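Local coordinates for A rubisco-like protein (Burkholderia fungorum, PDB 3NWR), which belongs to the rubisco-like proteins and probably acts as an enzyme on a phosphorylated compound related to those of rubisco, its exact reaction being unsettled, at residues A201-A204 and E210-R213; I262-F267 and Y288-R293; M299-Y304 and R337-P342; G382-H387 and T396-A401; Y414-H417 and L421-A424. All coordinates share one frame; numbering follows the deposited sequence.

In the fold
All five contacts lie in the rubisco-type (beta/alpha)8 catalytic domain. Interaction 1 braces the loop that follows the carboxylated Lys-195, and interaction 4 adjoins a sulfate bound by Gly-382 N, consistent with a phosphate site; the two centres are 28 Å apart. Interactions 2 and 3 are direct neighbours, tied by Asn-263 OD1 to Tyr-304 OH and by Tyr-288 OH to Met-299 O, each 2.7 Å. Interactions 4 and 5, with centres 11 Å apart, are likewise joined, through Gln-400 OE1 and Leu-421 N at 2.8 Å. Interactions 1 and 2 both touch the second subunit, whereas interaction 5 lies farthest out, 39 Å between centres from interaction 1.

Interaction 1: residues A201-A204 and E210-R213; sequences ANPA and ERVR
The guanidinium of Arg-211 turns its outer edge squarely to the carbonyl oxygen of Ala-201, and both terminal nitrogens close on that single atom: NH1 at 2.9 Å and NH2 at 3.0 Å from Ala-201 O. The oxygen lies nearly in the guanidinium plane. Seen from the carbonyl, the donors are less regular, for NH1 sits well above the C=O plane whereas NH2 is tilted from it by only 19°. Because one oxygen accepts from both nitrogens, neither hydrogen bond is straight. Pro-203 comes in at about a right angle to the arginine, placing its CD 3.8 Å from NH1. With CG anti to the backbone N (chi1 -168°), Arg-211 leaves helix 208-226 toward the loop, and a bend at chi3 swings the guanidinium onto it. Its charge is met by a salt bridge from NH2 to Asp-196, while NH1 also binds Ala-206 O, so the group is held against rotation in a buried setting. Thr-109 and Asn-102 of the second subunit pack on Ala-201 and Pro-203. Asp-196 follows the carboxylated Lys-195, consistent with the arginine fastening this loop as a second-shell residue of a rubisco-type (beta/alpha)8-barrel active site.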
# COMPACT_ATOMS: atom_id res chain seq x y z
N ALA A 201 -18.60 -3.04 -0.20
CA ALA A 201 -18.27 -3.50 -1.55
C ALA A 201 -19.18 -4.66 -1.93
O ALA A 201 -20.06 -4.51 -2.77
CB ALA A 201 -16.81 -3.90 -1.63
N ASN A 202 -18.96 -5.82 -1.30
CA ASN A 202 -19.79 -7.00 -1.56
C ASN A 202 -20.26 -7.64 -0.25
O ASN A 202 -20.03 -8.82 -0.00
CB ASN A 202 -19.00 -8.00 -2.41
CG ASN A 202 -19.87 -9.10 -2.99
OD1 ASN A 202 -21.08 -8.94 -3.18
ND2 ASN A 202 -19.25 -10.23 -3.29
N PRO A 203 -20.92 -6.84 0.61
CA PRO A 203 -21.36 -7.36 1.90
C PRO A 203 -22.47 -8.39 1.74
O PRO A 203 -23.20 -8.35 0.75
CB PRO A 203 -21.92 -6.12 2.60
CG PRO A 203 -22.45 -5.28 1.47
CD PRO A 203 -21.49 -5.51 0.32
N ALA A 204 -22.62 -9.29 2.71
CA ALA A 204 -23.75 -10.21 2.69
C ALA A 204 -25.09 -9.46 2.74
O ALA A 204 -26.09 -9.92 2.19
CB ALA A 204 -23.64 -11.21 3.85
N GLU A 210 -26.78 -7.84 -6.53
CA GLU A 210 -28.13 -7.39 -6.18
C GLU A 210 -28.20 -5.88 -6.02
O GLU A 210 -29.16 -5.25 -6.45
CB GLU A 210 -28.60 -8.03 -4.88
CG GLU A 210 -28.68 -9.54 -4.88
CD GLU A 210 -29.10 -10.08 -3.53
OE1 GLU A 210 -29.83 -9.37 -2.80
OE2 GLU A 210 -28.71 -11.22 -3.19
N ARG A 211 -27.18 -5.30 -5.39
CA ARG A 211 -27.18 -3.88 -5.13
C ARG A 211 -27.12 -3.08 -6.44
O ARG A 211 -27.86 -2.10 -6.60
CB ARG A 211 -26.01 -3.51 -4.21
CG ARG A 211 -26.08 -2.09 -3.66
CD ARG A 211 -25.04 -1.85 -2.57
NE ARG A 211 -23.71 -1.56 -3.10
CZ ARG A 211 -22.70 -2.43 -3.12
NH1 ARG A 211 -22.86 -3.67 -2.66
NH2 ARG A 211 -21.52 -2.05 -3.61
N VAL A 212 -26.26 -3.49 -7.36
CA VAL A 212 -26.15 -2.79 -8.64
C VAL A 212 -27.46 -2.85 -9.41
O VAL A 212 -27.94 -1.84 -9.92
CB VAL A 212 -25.01 -3.35 -9.52
CG1 VAL A 212 -25.07 -2.77 -10.92
CG2 VAL A 212 -23.65 -3.06 -8.88
N ARG A 213 -28.05 -4.05 -9.49
CA ARG A 213 -29.32 -4.19 -10.20
C ARG A 213 -30.44 -3.35 -9.59
O ARG A 213 -31.17 -2.66 -10.31
CB ARG A 213 -29.72 -5.67 -10.28
CG ARG A 213 -28.76 -6.53 -11.08
CD ARG A 213 -29.28 -7.96 -11.15
NE ARG A 213 -28.56 -8.74 -12.15
CZ ARG A 213 -27.59 -9.59 -11.87
NH1 ARG A 213 -27.22 -9.78 -10.61
NH2 ARG A 213 -26.99 -10.26 -12.84

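Interaction 2: residues I262-F267 and Y288-R293; sequences INWCGF and YGMMSR
Asn-263, on the short helix 262-265, directs its amide at the loop 288-293, with CG beside its backbone N (chi1 -64°). The two ends of the amide meet different residues. ND2 lies 3.4 Å from Tyr-288 N, but both are donors and no bond joins them; the amide nitrogen donates a hydrogen bond to Asn-286 O instead. OD1 rests 3.8 Å from Met-291 SD in a van der Waals contact, its polar partner being the hydroxyl of Tyr-304. Trp-264 follows, its ring lying with one face over CB of Asn-263. The far rim of the indole reaches the loop: CH2 stands 3.6 Å from Met-290 CE, which arrives at the ring edge, near its plane, and CZ3 is 4.2 Å from the same methyl. A bend at chi3 (66°) turns that methyl toward the tryptophan. On its other rim, NE1 bonds to Asn-286 OD1, fixing the rotation of the ring. Beyond Trp-264 the helix ends at Gly-266, whose positive phi turns the chain into helix 267-276. Met-290 and Met-291 also pack against Met-291 and Met-290 of the second subunit. No hydrogen bond crosses between the two segments: what crosses is van der Waals contact, mainly through the two methionine side chains, while the Asn-263 amide and the buried indole N-H are satisfied by Asn-286 and Tyr-304 alongside it.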
# COMPACT_ATOMS: atom_id res chain seq x y z
N ILE A 262 -8.01 1.92 -4.08
CA ILE A 262 -6.77 1.74 -4.83
C ILE A 262 -5.61 1.12 -4.05
O ILE A 262 -4.89 0.29 -4.59
CB ILE A 262 -6.31 3.05 -5.50
CG1 ILE A 262 -6.32 4.22 -4.50
CG2 ILE A 262 -7.22 3.35 -6.70
CD1 ILE A 262 -5.65 5.52 -5.02
N ASN A 263 -5.40 1.54 -2.81
CA ASN A 263 -4.24 1.04 -2.08
C ASN A 263 -4.27 -0.47 -1.89
O ASN A 263 -3.23 -1.13 -1.94
CB ASN A 263 -4.11 1.73 -0.73
CG ASN A 263 -3.85 3.20 -0.86
OD1 ASN A 263 -3.01 3.62 -1.68
ND2 ASN A 263 -4.59 4.01 -0.10
N TRP A 264 -5.47 -1.01 -1.69
CA TRP A 264 -5.60 -2.43 -1.39
C TRP A 264 -5.78 -3.25 -2.65
O TRP A 264 -5.43 -4.44 -2.68
CB TRP A 264 -6.77 -2.63 -0.42
CG TRP A 264 -6.77 -1.63 0.70
CD1 TRP A 264 -7.79 -0.81 1.07
CD2 TRP A 264 -5.68 -1.34 1.59
NE1 TRP A 264 -7.40 -0.03 2.13
CE2 TRP A 264 -6.12 -0.34 2.48
CE3 TRP A 264 -4.38 -1.84 1.73
CZ2 TRP A 264 -5.30 0.18 3.49
CZ3 TRP A 264 -3.57 -1.32 2.74
CH2 TRP A 264 -4.04 -0.33 3.60
N CYS A 265 -6.29 -2.62 -3.70
CA CYS A 265 -6.38 -3.26 -5.01
C CYS A 265 -4.99 -3.38 -5.63
O CYS A 265 -4.64 -4.44 -6.17
CB CYS A 265 -7.30 -2.46 -5.92
SG CYS A 265 -9.05 -2.57 -5.46
N GLY A 266 -4.21 -2.30 -5.54
CA GLY A 266 -2.86 -2.27 -6.08
C GLY A 266 -2.73 -1.76 -7.50
O GLY A 266 -3.66 -1.87 -8.31
N PHE A 267 -1.55 -1.22 -7.82
CA PHE A 267 -1.32 -0.72 -9.18
C PHE A 267 -1.54 -1.81 -10.22
O PHE A 267 -2.10 -1.55 -11.28
CB PHE A 267 0.11 -0.19 -9.33
CG PHE A 267 0.45 0.98 -8.43
CD1 PHE A 267 -0.17 2.21 -8.62
CD2 PHE A 267 1.40 0.86 -7.43
CE1 PHE A 267 0.14 3.31 -7.82
CE2 PHE A 267 1.74 1.95 -6.61
CZ PHE A 267 1.10 3.18 -6.81
N TYR A 288 -4.35 5.91 2.69
CA TYR A 288 -3.30 6.87 2.37
C TYR A 288 -2.78 7.61 3.62
O TYR A 288 -1.63 8.03 3.66
CB TYR A 288 -3.74 7.85 1.26
CG TYR A 288 -2.71 8.93 1.01
CD1 TYR A 288 -1.45 8.60 0.51
CD2 TYR A 288 -2.97 10.26 1.30
CE1 TYR A 288 -0.48 9.58 0.31
CE2 TYR A 288 -2.01 11.25 1.09
CZ TYR A 288 -0.77 10.90 0.59
OH TYR A 288 0.19 11.87 0.40
N GLY A 289 -3.62 7.72 4.65
CA GLY A 289 -3.17 8.31 5.91
C GLY A 289 -2.01 7.54 6.53
O GLY A 289 -1.09 8.12 7.11
N MET A 290 -2.06 6.22 6.45
CA MET A 290 -0.95 5.40 6.91
C MET A 290 0.34 5.75 6.15
O MET A 290 1.43 5.67 6.72
CB MET A 290 -1.27 3.91 6.74
CG MET A 290 -0.05 3.01 6.78
SD MET A 290 -0.47 1.26 6.75
CE MET A 290 -1.17 1.15 5.12
N MET A 291 0.20 6.14 4.89
CA MET A 291 1.35 6.41 4.03
C MET A 291 1.85 7.85 4.12
O MET A 291 2.81 8.20 3.43
CB MET A 291 0.99 6.10 2.57
CG MET A 291 0.46 4.70 2.39
SD MET A 291 -0.18 4.41 0.73
CE MET A 291 1.22 4.90 -0.28
N SER A 292 1.22 8.68 4.95
CA SER A 292 1.49 10.12 4.88
C SER A 292 1.34 10.97 6.14
O SER A 292 1.80 12.11 6.13
CB SER A 292 0.62 10.74 3.77
OG SER A 292 -0.76 10.64 4.09
N ARG A 293 0.69 10.47 7.20
CA ARG A 293 0.40 11.32 8.38
C ARG A 293 1.66 11.80 9.09
O ARG A 293 1.65 12.86 9.69
CB ARG A 293 -0.46 10.60 9.44
CG ARG A 293 -1.93 10.34 9.10
CD ARG A 293 -2.94 11.41 9.56
NE ARG A 293 -2.70 12.11 10.84
CZ ARG A 293 -3.43 11.97 11.94
NH1 ARG A 293 -4.44 11.10 12.00
NH2 ARG A 293 -3.15 12.71 13.01

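Interaction 3: residues M299-Y304 and R337-P342; sequences MSFQAY and RDCATP
The ring of Phe-301 meets the other helix with its edge. Asp-338 OD2 lies in the ring plane, 3.6 Å from CD2; the carboxylate and ring planes are only 11° apart, nearly coplanar, and the two side chains run in opposite senses. Such an approach sets the carboxylate oxygen against the slightly positive ring hydrogens, which is probably favourable. Farther round the same rim, Cys-339 SG stands 4.2 Å from CE2, a sulfur-aromatic contact at the edge. With CG anti to the backbone N (chi1 -172°), the phenylalanine is carried toward Asp-338 and Cys-339, and it also packs on Met-316. That residue belongs to strand 315-319, which connects helices 301-309 and 329-340 in sequence; the contact thus joins two successive outer helices of the (beta/alpha)8 barrel above the strand between them. Gln-302 meets the carboxylate with carbon atoms, its backbone CA 3.4 Å from Asp-338 OD2 and its side-chain CG 3.6 Å from OD1, and the amide plane stands nearly perpendicular to the carboxylate. Gln-302 N is near OD2 but badly angled for a bond, and a water takes over. It donates to OD2 at 2.7 Å and accepts weakly from Gln-302 N. A second water donates to Asp-338 OD1, also at 2.7 Å, with a weak bond from Gln-302 NE2. The first-turn N-H groups of helix 301-309 would favour the ionised carboxylate. Gln-302 OE1 is engaged by Leu-132 N, in strand 126-133 of the N-terminal domain sheet.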
# COMPACT_ATOMS: atom_id res chain seq x y z
N MET A 299 4.89 9.19 1.78
CA MET A 299 4.74 9.74 0.44
C MET A 299 3.82 10.96 0.47
O MET A 299 2.68 10.87 0.92
CB MET A 299 4.15 8.67 -0.48
CG MET A 299 4.41 8.91 -1.94
SD MET A 299 3.74 7.54 -2.92
CE MET A 299 4.57 6.11 -2.26
N SER A 300 4.32 12.10 0.01
CA SER A 300 3.47 13.27 -0.18
C SER A 300 2.53 13.05 -1.36
O SER A 300 2.77 12.19 -2.22
CB SER A 300 4.30 14.53 -0.44
OG SER A 300 5.19 14.76 0.64
N PHE A 301 1.46 13.83 -1.42
CA PHE A 301 0.42 13.56 -2.40
C PHE A 301 0.91 13.71 -3.84
O PHE A 301 0.51 12.96 -4.71
CB PHE A 301 -0.82 14.44 -2.16
CG PHE A 301 -2.01 14.08 -3.01
CD1 PHE A 301 -2.85 13.03 -2.65
CD2 PHE A 301 -2.29 14.80 -4.15
CE1 PHE A 301 -3.97 12.71 -3.44
CE2 PHE A 301 -3.39 14.49 -4.94
CZ PHE A 301 -4.23 13.45 -4.58
N GLN A 302 1.78 14.69 -4.11
CA GLN A 302 2.24 14.90 -5.48
C GLN A 302 2.78 13.61 -6.08
O GLN A 302 2.43 13.24 -7.22
CB GLN A 302 3.31 15.99 -5.52
CG GLN A 302 3.54 16.63 -6.88
CD GLN A 302 4.20 15.70 -7.87
OE1 GLN A 302 4.95 14.78 -7.51
NE2 GLN A 302 3.91 15.93 -9.15
N ALA A 303 3.62 12.92 -5.32
CA ALA A 303 4.21 11.67 -5.77
C ALA A 303 3.16 10.56 -5.85
O ALA A 303 3.08 9.83 -6.85
CB ALA A 303 5.35 11.25 -4.84
N TYR A 304 2.38 10.42 -4.79
CA TYR A 304 1.32 9.42 -4.70
C TYR A 304 0.37 9.51 -5.90
O TYR A 304 0.09 8.50 -6.57
CB TYR A 304 0.55 9.64 -3.40
CG TYR A 304 -0.58 8.68 -3.12
CD1 TYR A 304 -0.33 7.36 -2.73
CD2 TYR A 304 -1.91 9.10 -3.20
CE1 TYR A 304 -1.39 6.49 -2.45
CE2 TYR A 304 -2.96 8.24 -2.92
CZ TYR A 304 -2.69 6.94 -2.55
OH TYR A 304 -3.75 6.11 -2.26
N ARG A 337 -4.65 21.03 -6.45
CA ARG A 337 -3.91 21.64 -7.54
C ARG A 337 -3.08 20.61 -8.30
O ARG A 337 -2.94 20.70 -9.53
CB ARG A 337 -3.09 22.82 -7.02
CG ARG A 337 -4.00 23.96 -6.60
CD ARG A 337 -3.26 25.16 -6.03
NE ARG A 337 -4.21 26.24 -5.75
CZ ARG A 337 -3.91 27.34 -5.09
NH1 ARG A 337 -2.68 27.53 -4.61
NH2 ARG A 337 -4.84 28.27 -4.89
N ASP A 338 -2.57 19.61 -7.59
CA ASP A 338 -1.87 18.50 -8.24
C ASP A 338 -2.76 17.82 -9.28
O ASP A 338 -2.33 17.54 -10.40
CB ASP A 338 -1.41 17.46 -7.21
CG ASP A 338 -0.20 17.91 -6.40
OD1 ASP A 338 0.61 18.74 -6.90
OD2 ASP A 338 -0.05 17.40 -5.26
N CYS A 339 -4.00 17.54 -8.89
CA CYS A 339 -4.95 16.85 -9.76
C CYS A 339 -5.13 17.56 -11.09
O CYS A 339 -5.27 16.92 -12.14
CB CYS A 339 -6.31 16.70 -9.07
SG CYS A 339 -6.32 15.55 -7.69
N ALA A 340 -5.13 18.89 -11.04
CA ALA A 340 -5.36 19.70 -12.23
C ALA A 340 -4.09 19.91 -13.07
O ALA A 340 -4.15 20.38 -14.20
CB ALA A 340 -5.95 21.05 -11.85
N THR A 341 -2.94 19.56 -12.51
CA THR A 341 -1.67 19.77 -13.18
C THR A 341 -1.33 18.55 -14.04
O THR A 341 -1.23 17.45 -13.51
CB THR A 341 -0.56 19.99 -12.14
OG1 THR A 341 -0.91 21.09 -11.29
CG2 THR A 341 0.81 20.26 -12.81
N PRO A 342 -1.17 18.74 -15.36
CA PRO A 342 -0.79 17.59 -16.20
C PRO A 342 0.53 16.98 -15.73
O PRO A 342 1.41 17.70 -15.24
CB PRO A 342 -0.61 18.21 -17.59
CG PRO A 342 -1.47 19.44 -17.56
CD PRO A 342 -1.34 19.97 -16.15
O HOH W 1 1.61 18.41 -9.43
O HOH W 2 1.24 17.44 -2.93

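Interaction 4: residues G382-H387 and T396-A401; sequences GGILAH and TSVRQA. With SO4 (sulfate ion), chain C; SO4 (sulfate ion), chain B.
Ser-397 OG is gripped twice: a water donates to it at 2.9 Å, and the hydroxyl bonds to Gly-394 O one turn back in its own helix. The same water donates to Gly-383 O, also at 2.9 Å, and so bridges helices 382-385 and 391-407 where no direct hydrogen bond links the two segments. Beside this bridge, the imidazole of His-387 brings CD2 to 3.8 Å from Ser-397 OG and 3.9 Å from its CB, a plain packing contact. His-387 is held by Glu-420 O at NE2 and Asp-389 N at ND1, which fixes the turn of the ring. Deeper in, Ile-384 and Val-398 meet at about a right angle, CG1 of the former 4.1 Å from CG2 of the latter, and both rest on Ile-164 of strand 163-165. Two sulfates, probably from the crystallisation liquor, bind nearby. Arg-399 NH1 and NH2 clasp one, together with Arg-161 and Arg-228. The other accepts from Gly-382 N, 3.0 Å to its O1 and almost straight (169°), and is shared with Lys-324 and Gly-358. This glycine-rich start of a short helix after strand 377-379 is consistent with a phosphate-binding site of rubisco-type (beta/alpha)8 barrels.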
# COMPACT_ATOMS: atom_id res chain seq x y z
N GLY A 382 -23.71 15.42 5.80
CA GLY A 382 -24.64 16.16 6.63
C GLY A 382 -24.94 17.56 6.09
O GLY A 382 -26.02 18.09 6.31
N GLY A 383 -23.97 18.16 5.40
CA GLY A 383 -24.16 19.48 4.83
C GLY A 383 -25.36 19.55 3.90
O GLY A 383 -25.93 20.63 3.67
N ILE A 384 -25.74 18.40 3.35
CA ILE A 384 -26.93 18.27 2.53
C ILE A 384 -28.05 17.58 3.30
O ILE A 384 -29.16 18.09 3.41
CB ILE A 384 -26.63 17.45 1.26
CG1 ILE A 384 -25.96 18.33 0.21
CG2 ILE A 384 -27.90 16.83 0.70
CD1 ILE A 384 -25.36 17.52 -0.95
N LEU A 385 -27.73 16.41 3.86
CA LEU A 385 -28.76 15.53 4.41
C LEU A 385 -29.35 16.00 5.74
O LEU A 385 -30.45 15.59 6.11
CB LEU A 385 -28.21 14.11 4.54
CG LEU A 385 -27.72 13.49 3.23
CD1 LEU A 385 -27.36 12.04 3.43
CD2 LEU A 385 -28.78 13.65 2.13
N ALA A 386 -28.61 16.85 6.46
CA ALA A 386 -29.07 17.33 7.76
C ALA A 386 -29.59 18.77 7.71
O ALA A 386 -29.85 19.39 8.74
CB ALA A 386 -27.96 17.20 8.79
N HIS A 387 -29.75 19.32 6.50
CA HIS A 387 -30.35 20.64 6.37
C HIS A 387 -31.72 20.62 7.06
O HIS A 387 -32.49 19.68 6.88
CB HIS A 387 -30.51 21.02 4.90
CG HIS A 387 -30.87 22.46 4.68
ND1 HIS A 387 -32.12 22.97 4.98
CD2 HIS A 387 -30.15 23.50 4.19
CE1 HIS A 387 -32.16 24.25 4.68
NE2 HIS A 387 -30.97 24.61 4.21
N THR A 396 -29.99 22.31 -2.49
CA THR A 396 -30.21 23.66 -3.00
C THR A 396 -29.29 24.66 -2.31
O THR A 396 -28.75 25.55 -2.96
CB THR A 396 -31.68 24.06 -2.86
OG1 THR A 396 -32.46 23.20 -3.70
CG2 THR A 396 -31.89 25.52 -3.30
N SER A 397 -29.10 24.52 -1.00
CA SER A 397 -28.20 25.43 -0.29
C SER A 397 -26.79 25.36 -0.86
O SER A 397 -26.10 26.37 -1.01
CB SER A 397 -28.20 25.16 1.22
OG SER A 397 -27.48 23.99 1.57
N VAL A 398 -26.34 24.16 -1.21
CA VAL A 398 -25.01 24.00 -1.77
C VAL A 398 -24.94 24.57 -3.19
O VAL A 398 -23.97 25.26 -3.54
CB VAL A 398 -24.59 22.51 -1.75
CG1 VAL A 398 -23.34 22.28 -2.58
CG2 VAL A 398 -24.38 22.06 -0.30
N ARG A 399 -25.97 24.32 -3.99
CA ARG A 399 -26.04 24.87 -5.34
C ARG A 399 -26.08 26.41 -5.31
O ARG A 399 -25.46 27.07 -6.14
CB ARG A 399 -27.25 24.32 -6.10
CG ARG A 399 -27.12 22.84 -6.48
CD ARG A 399 -26.16 22.67 -7.66
NE ARG A 399 -26.70 23.30 -8.85
CZ ARG A 399 -27.59 22.72 -9.66
NH1 ARG A 399 -28.00 21.48 -9.42
NH2 ARG A 399 -28.05 23.39 -10.72
N GLN A 400 -26.81 26.96 -4.35
CA GLN A 400 -26.87 28.41 -4.18
C GLN A 400 -25.52 28.99 -3.78
O GLN A 400 -25.12 30.06 -4.26
CB GLN A 400 -27.95 28.78 -3.16
CG GLN A 400 -29.36 28.67 -3.72
CD GLN A 400 -30.42 28.76 -2.64
OE1 GLN A 400 -30.12 28.71 -1.45
NE2 GLN A 400 -31.68 28.89 -3.06
N ALA A 401 -24.80 28.29 -2.90
CA ALA A 401 -23.45 28.71 -2.54
C ALA A 401 -22.55 28.75 -3.78
O ALA A 401 -21.78 29.69 -3.97
CB ALA A 401 -22.87 27.79 -1.47
S SO4 C . -29.46 20.49 -12.78
O1 SO4 C . -30.00 21.82 -12.51
O2 SO4 C . -28.23 20.62 -13.56
O3 SO4 C . -30.44 19.71 -13.53
O4 SO4 C . -29.17 19.84 -11.51
S SO4 B . -19.85 15.15 7.32
O1 SO4 B . -20.96 14.49 6.64
O2 SO4 B . -19.99 16.60 7.22
O3 SO4 B . -18.59 14.74 6.71
O4 SO4 B . -19.84 14.76 8.73
O HOH W 3 -25.10 23.34 3.14

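Interaction 5: residues Y414-H417 and L421-A424; sequences YAEH and LRRA
The chain reverses between 414-417 and helix 419-427, bringing the CA atoms of Ala-415 and Arg-422 within 4.6 Å, with His-417 N bonded to Tyr-414 O at 2.8 Å in the turn itself. Arg-422 folds back over this turn. Its CB passes 3.4 Å from Ala-415 O, the chain runs out from there with CG anti to the backbone N (chi1 -168°), and a bend at chi3 curls the guanidinium round so that NH1 donates to that same oxygen at 2.8 Å. The donor lies in the carbonyl plane, though the oxygen is tilted 18° from the guanidinium plane. NH1 also donates to a water, which in turn donates to Glu-416 O, so the two successive carbonyls are tied to one nitrogen, the second indirectly. The side chain of Glu-416 lies across the arginine without pairing: OE2 stays 5.3 Å from Arg-422 NE, too far for a salt bridge, although the opposite charges probably attract. On the inner side the contact is apolar. The methyl of Ala-415 rests against the backbone of Arg-422, CB 3.8 Å from its CA, and against CG of Leu-421. Leu-421 CD2 comes to the edge of the Tyr-414 ring, 4.0 Å from CD2 of that ring, and the two side chains run at about a right angle. The tyrosine packs on Ala-403 and Ala-404 of helix 391-407. Together these contacts close the tight connection between the short helix 411-414 and helix 419-427, in the helical C-terminal extension that follows the last barrel helix, as in rubisco large chains.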
# COMPACT_ATOMS: atom_id res chain seq x y z
N TYR A 414 -25.59 36.94 -0.69
CA TYR A 414 -26.50 36.16 -1.53
C TYR A 414 -27.60 35.50 -0.71
O TYR A 414 -28.73 35.33 -1.18
CB TYR A 414 -25.69 35.10 -2.29
CG TYR A 414 -26.34 34.55 -3.53
CD1 TYR A 414 -26.69 35.39 -4.58
CD2 TYR A 414 -26.52 33.18 -3.69
CE1 TYR A 414 -27.25 34.87 -5.75
CE2 TYR A 414 -27.08 32.66 -4.85
CZ TYR A 414 -27.44 33.52 -5.88
OH TYR A 414 -28.00 33.02 -7.04
N ALA A 415 -27.27 35.12 0.52
CA ALA A 415 -28.23 34.47 1.41
C ALA A 415 -29.46 35.33 1.67
O ALA A 415 -30.53 34.82 1.98
CB ALA A 415 -27.56 34.12 2.74
N GLU A 416 -29.30 36.64 1.56
CA GLU A 416 -30.42 37.55 1.74
C GLU A 416 -31.47 37.34 0.65
O GLU A 416 -32.64 37.68 0.83
CB GLU A 416 -29.93 39.00 1.77
CG GLU A 416 -29.11 39.34 3.00
CD GLU A 416 -29.90 39.15 4.27
OE1 GLU A 416 -30.92 39.85 4.44
OE2 GLU A 416 -29.52 38.31 5.10
N HIS A 417 -31.03 36.77 -0.48
CA HIS A 417 -31.89 36.49 -1.63
C HIS A 417 -32.34 35.01 -1.65
O HIS A 417 -33.25 34.65 -2.40
CB HIS A 417 -31.13 36.76 -2.94
CG HIS A 417 -30.64 38.17 -3.10
ND1 HIS A 417 -31.47 39.27 -3.01
CD2 HIS A 417 -29.41 38.66 -3.41
CE1 HIS A 417 -30.77 40.37 -3.22
NE2 HIS A 417 -29.52 40.03 -3.47
N LEU A 421 -29.96 28.64 1.39
CA LEU A 421 -28.61 29.03 1.79
C LEU A 421 -28.59 29.75 3.15
O LEU A 421 -27.78 29.43 4.03
CB LEU A 421 -27.99 29.93 0.71
CG LEU A 421 -26.60 30.48 1.01
CD1 LEU A 421 -25.60 29.33 1.25
CD2 LEU A 421 -26.13 31.37 -0.13
N ARG A 422 -29.48 30.72 3.32
CA ARG A 422 -29.55 31.47 4.57
C ARG A 422 -29.80 30.53 5.75
O ARG A 422 -29.14 30.62 6.79
CB ARG A 422 -30.66 32.53 4.48
CG ARG A 422 -30.63 33.55 5.62
CD ARG A 422 -31.59 34.70 5.32
NE ARG A 422 -32.98 34.26 5.23
CZ ARG A 422 -33.71 34.26 4.12
NH1 ARG A 422 -33.19 34.68 2.96
NH2 ARG A 422 -34.97 33.85 4.15
N ARG A 423 -30.73 29.60 5.58
CA ARG A 423 -31.04 28.62 6.62
C ARG A 423 -29.85 27.71 6.92
O ARG A 423 -29.60 27.35 8.06
CB ARG A 423 -32.26 27.78 6.20
CG ARG A 423 -33.56 28.55 6.20
CD ARG A 423 -34.03 28.81 7.62
NE ARG A 423 -34.31 27.56 8.33
CZ ARG A 423 -35.52 27.02 8.42
NH1 ARG A 423 -36.56 27.61 7.85
NH2 ARG A 423 -35.69 25.88 9.09
N ALA A 424 -29.11 27.32 5.88
CA ALA A 424 -27.93 26.49 6.07
C ALA A 424 -26.87 27.23 6.89
O ALA A 424 -26.30 26.67 7.82
CB ALA A 424 -27.37 26.08 4.72
O HOH W 4 -35.15 35.57 0.91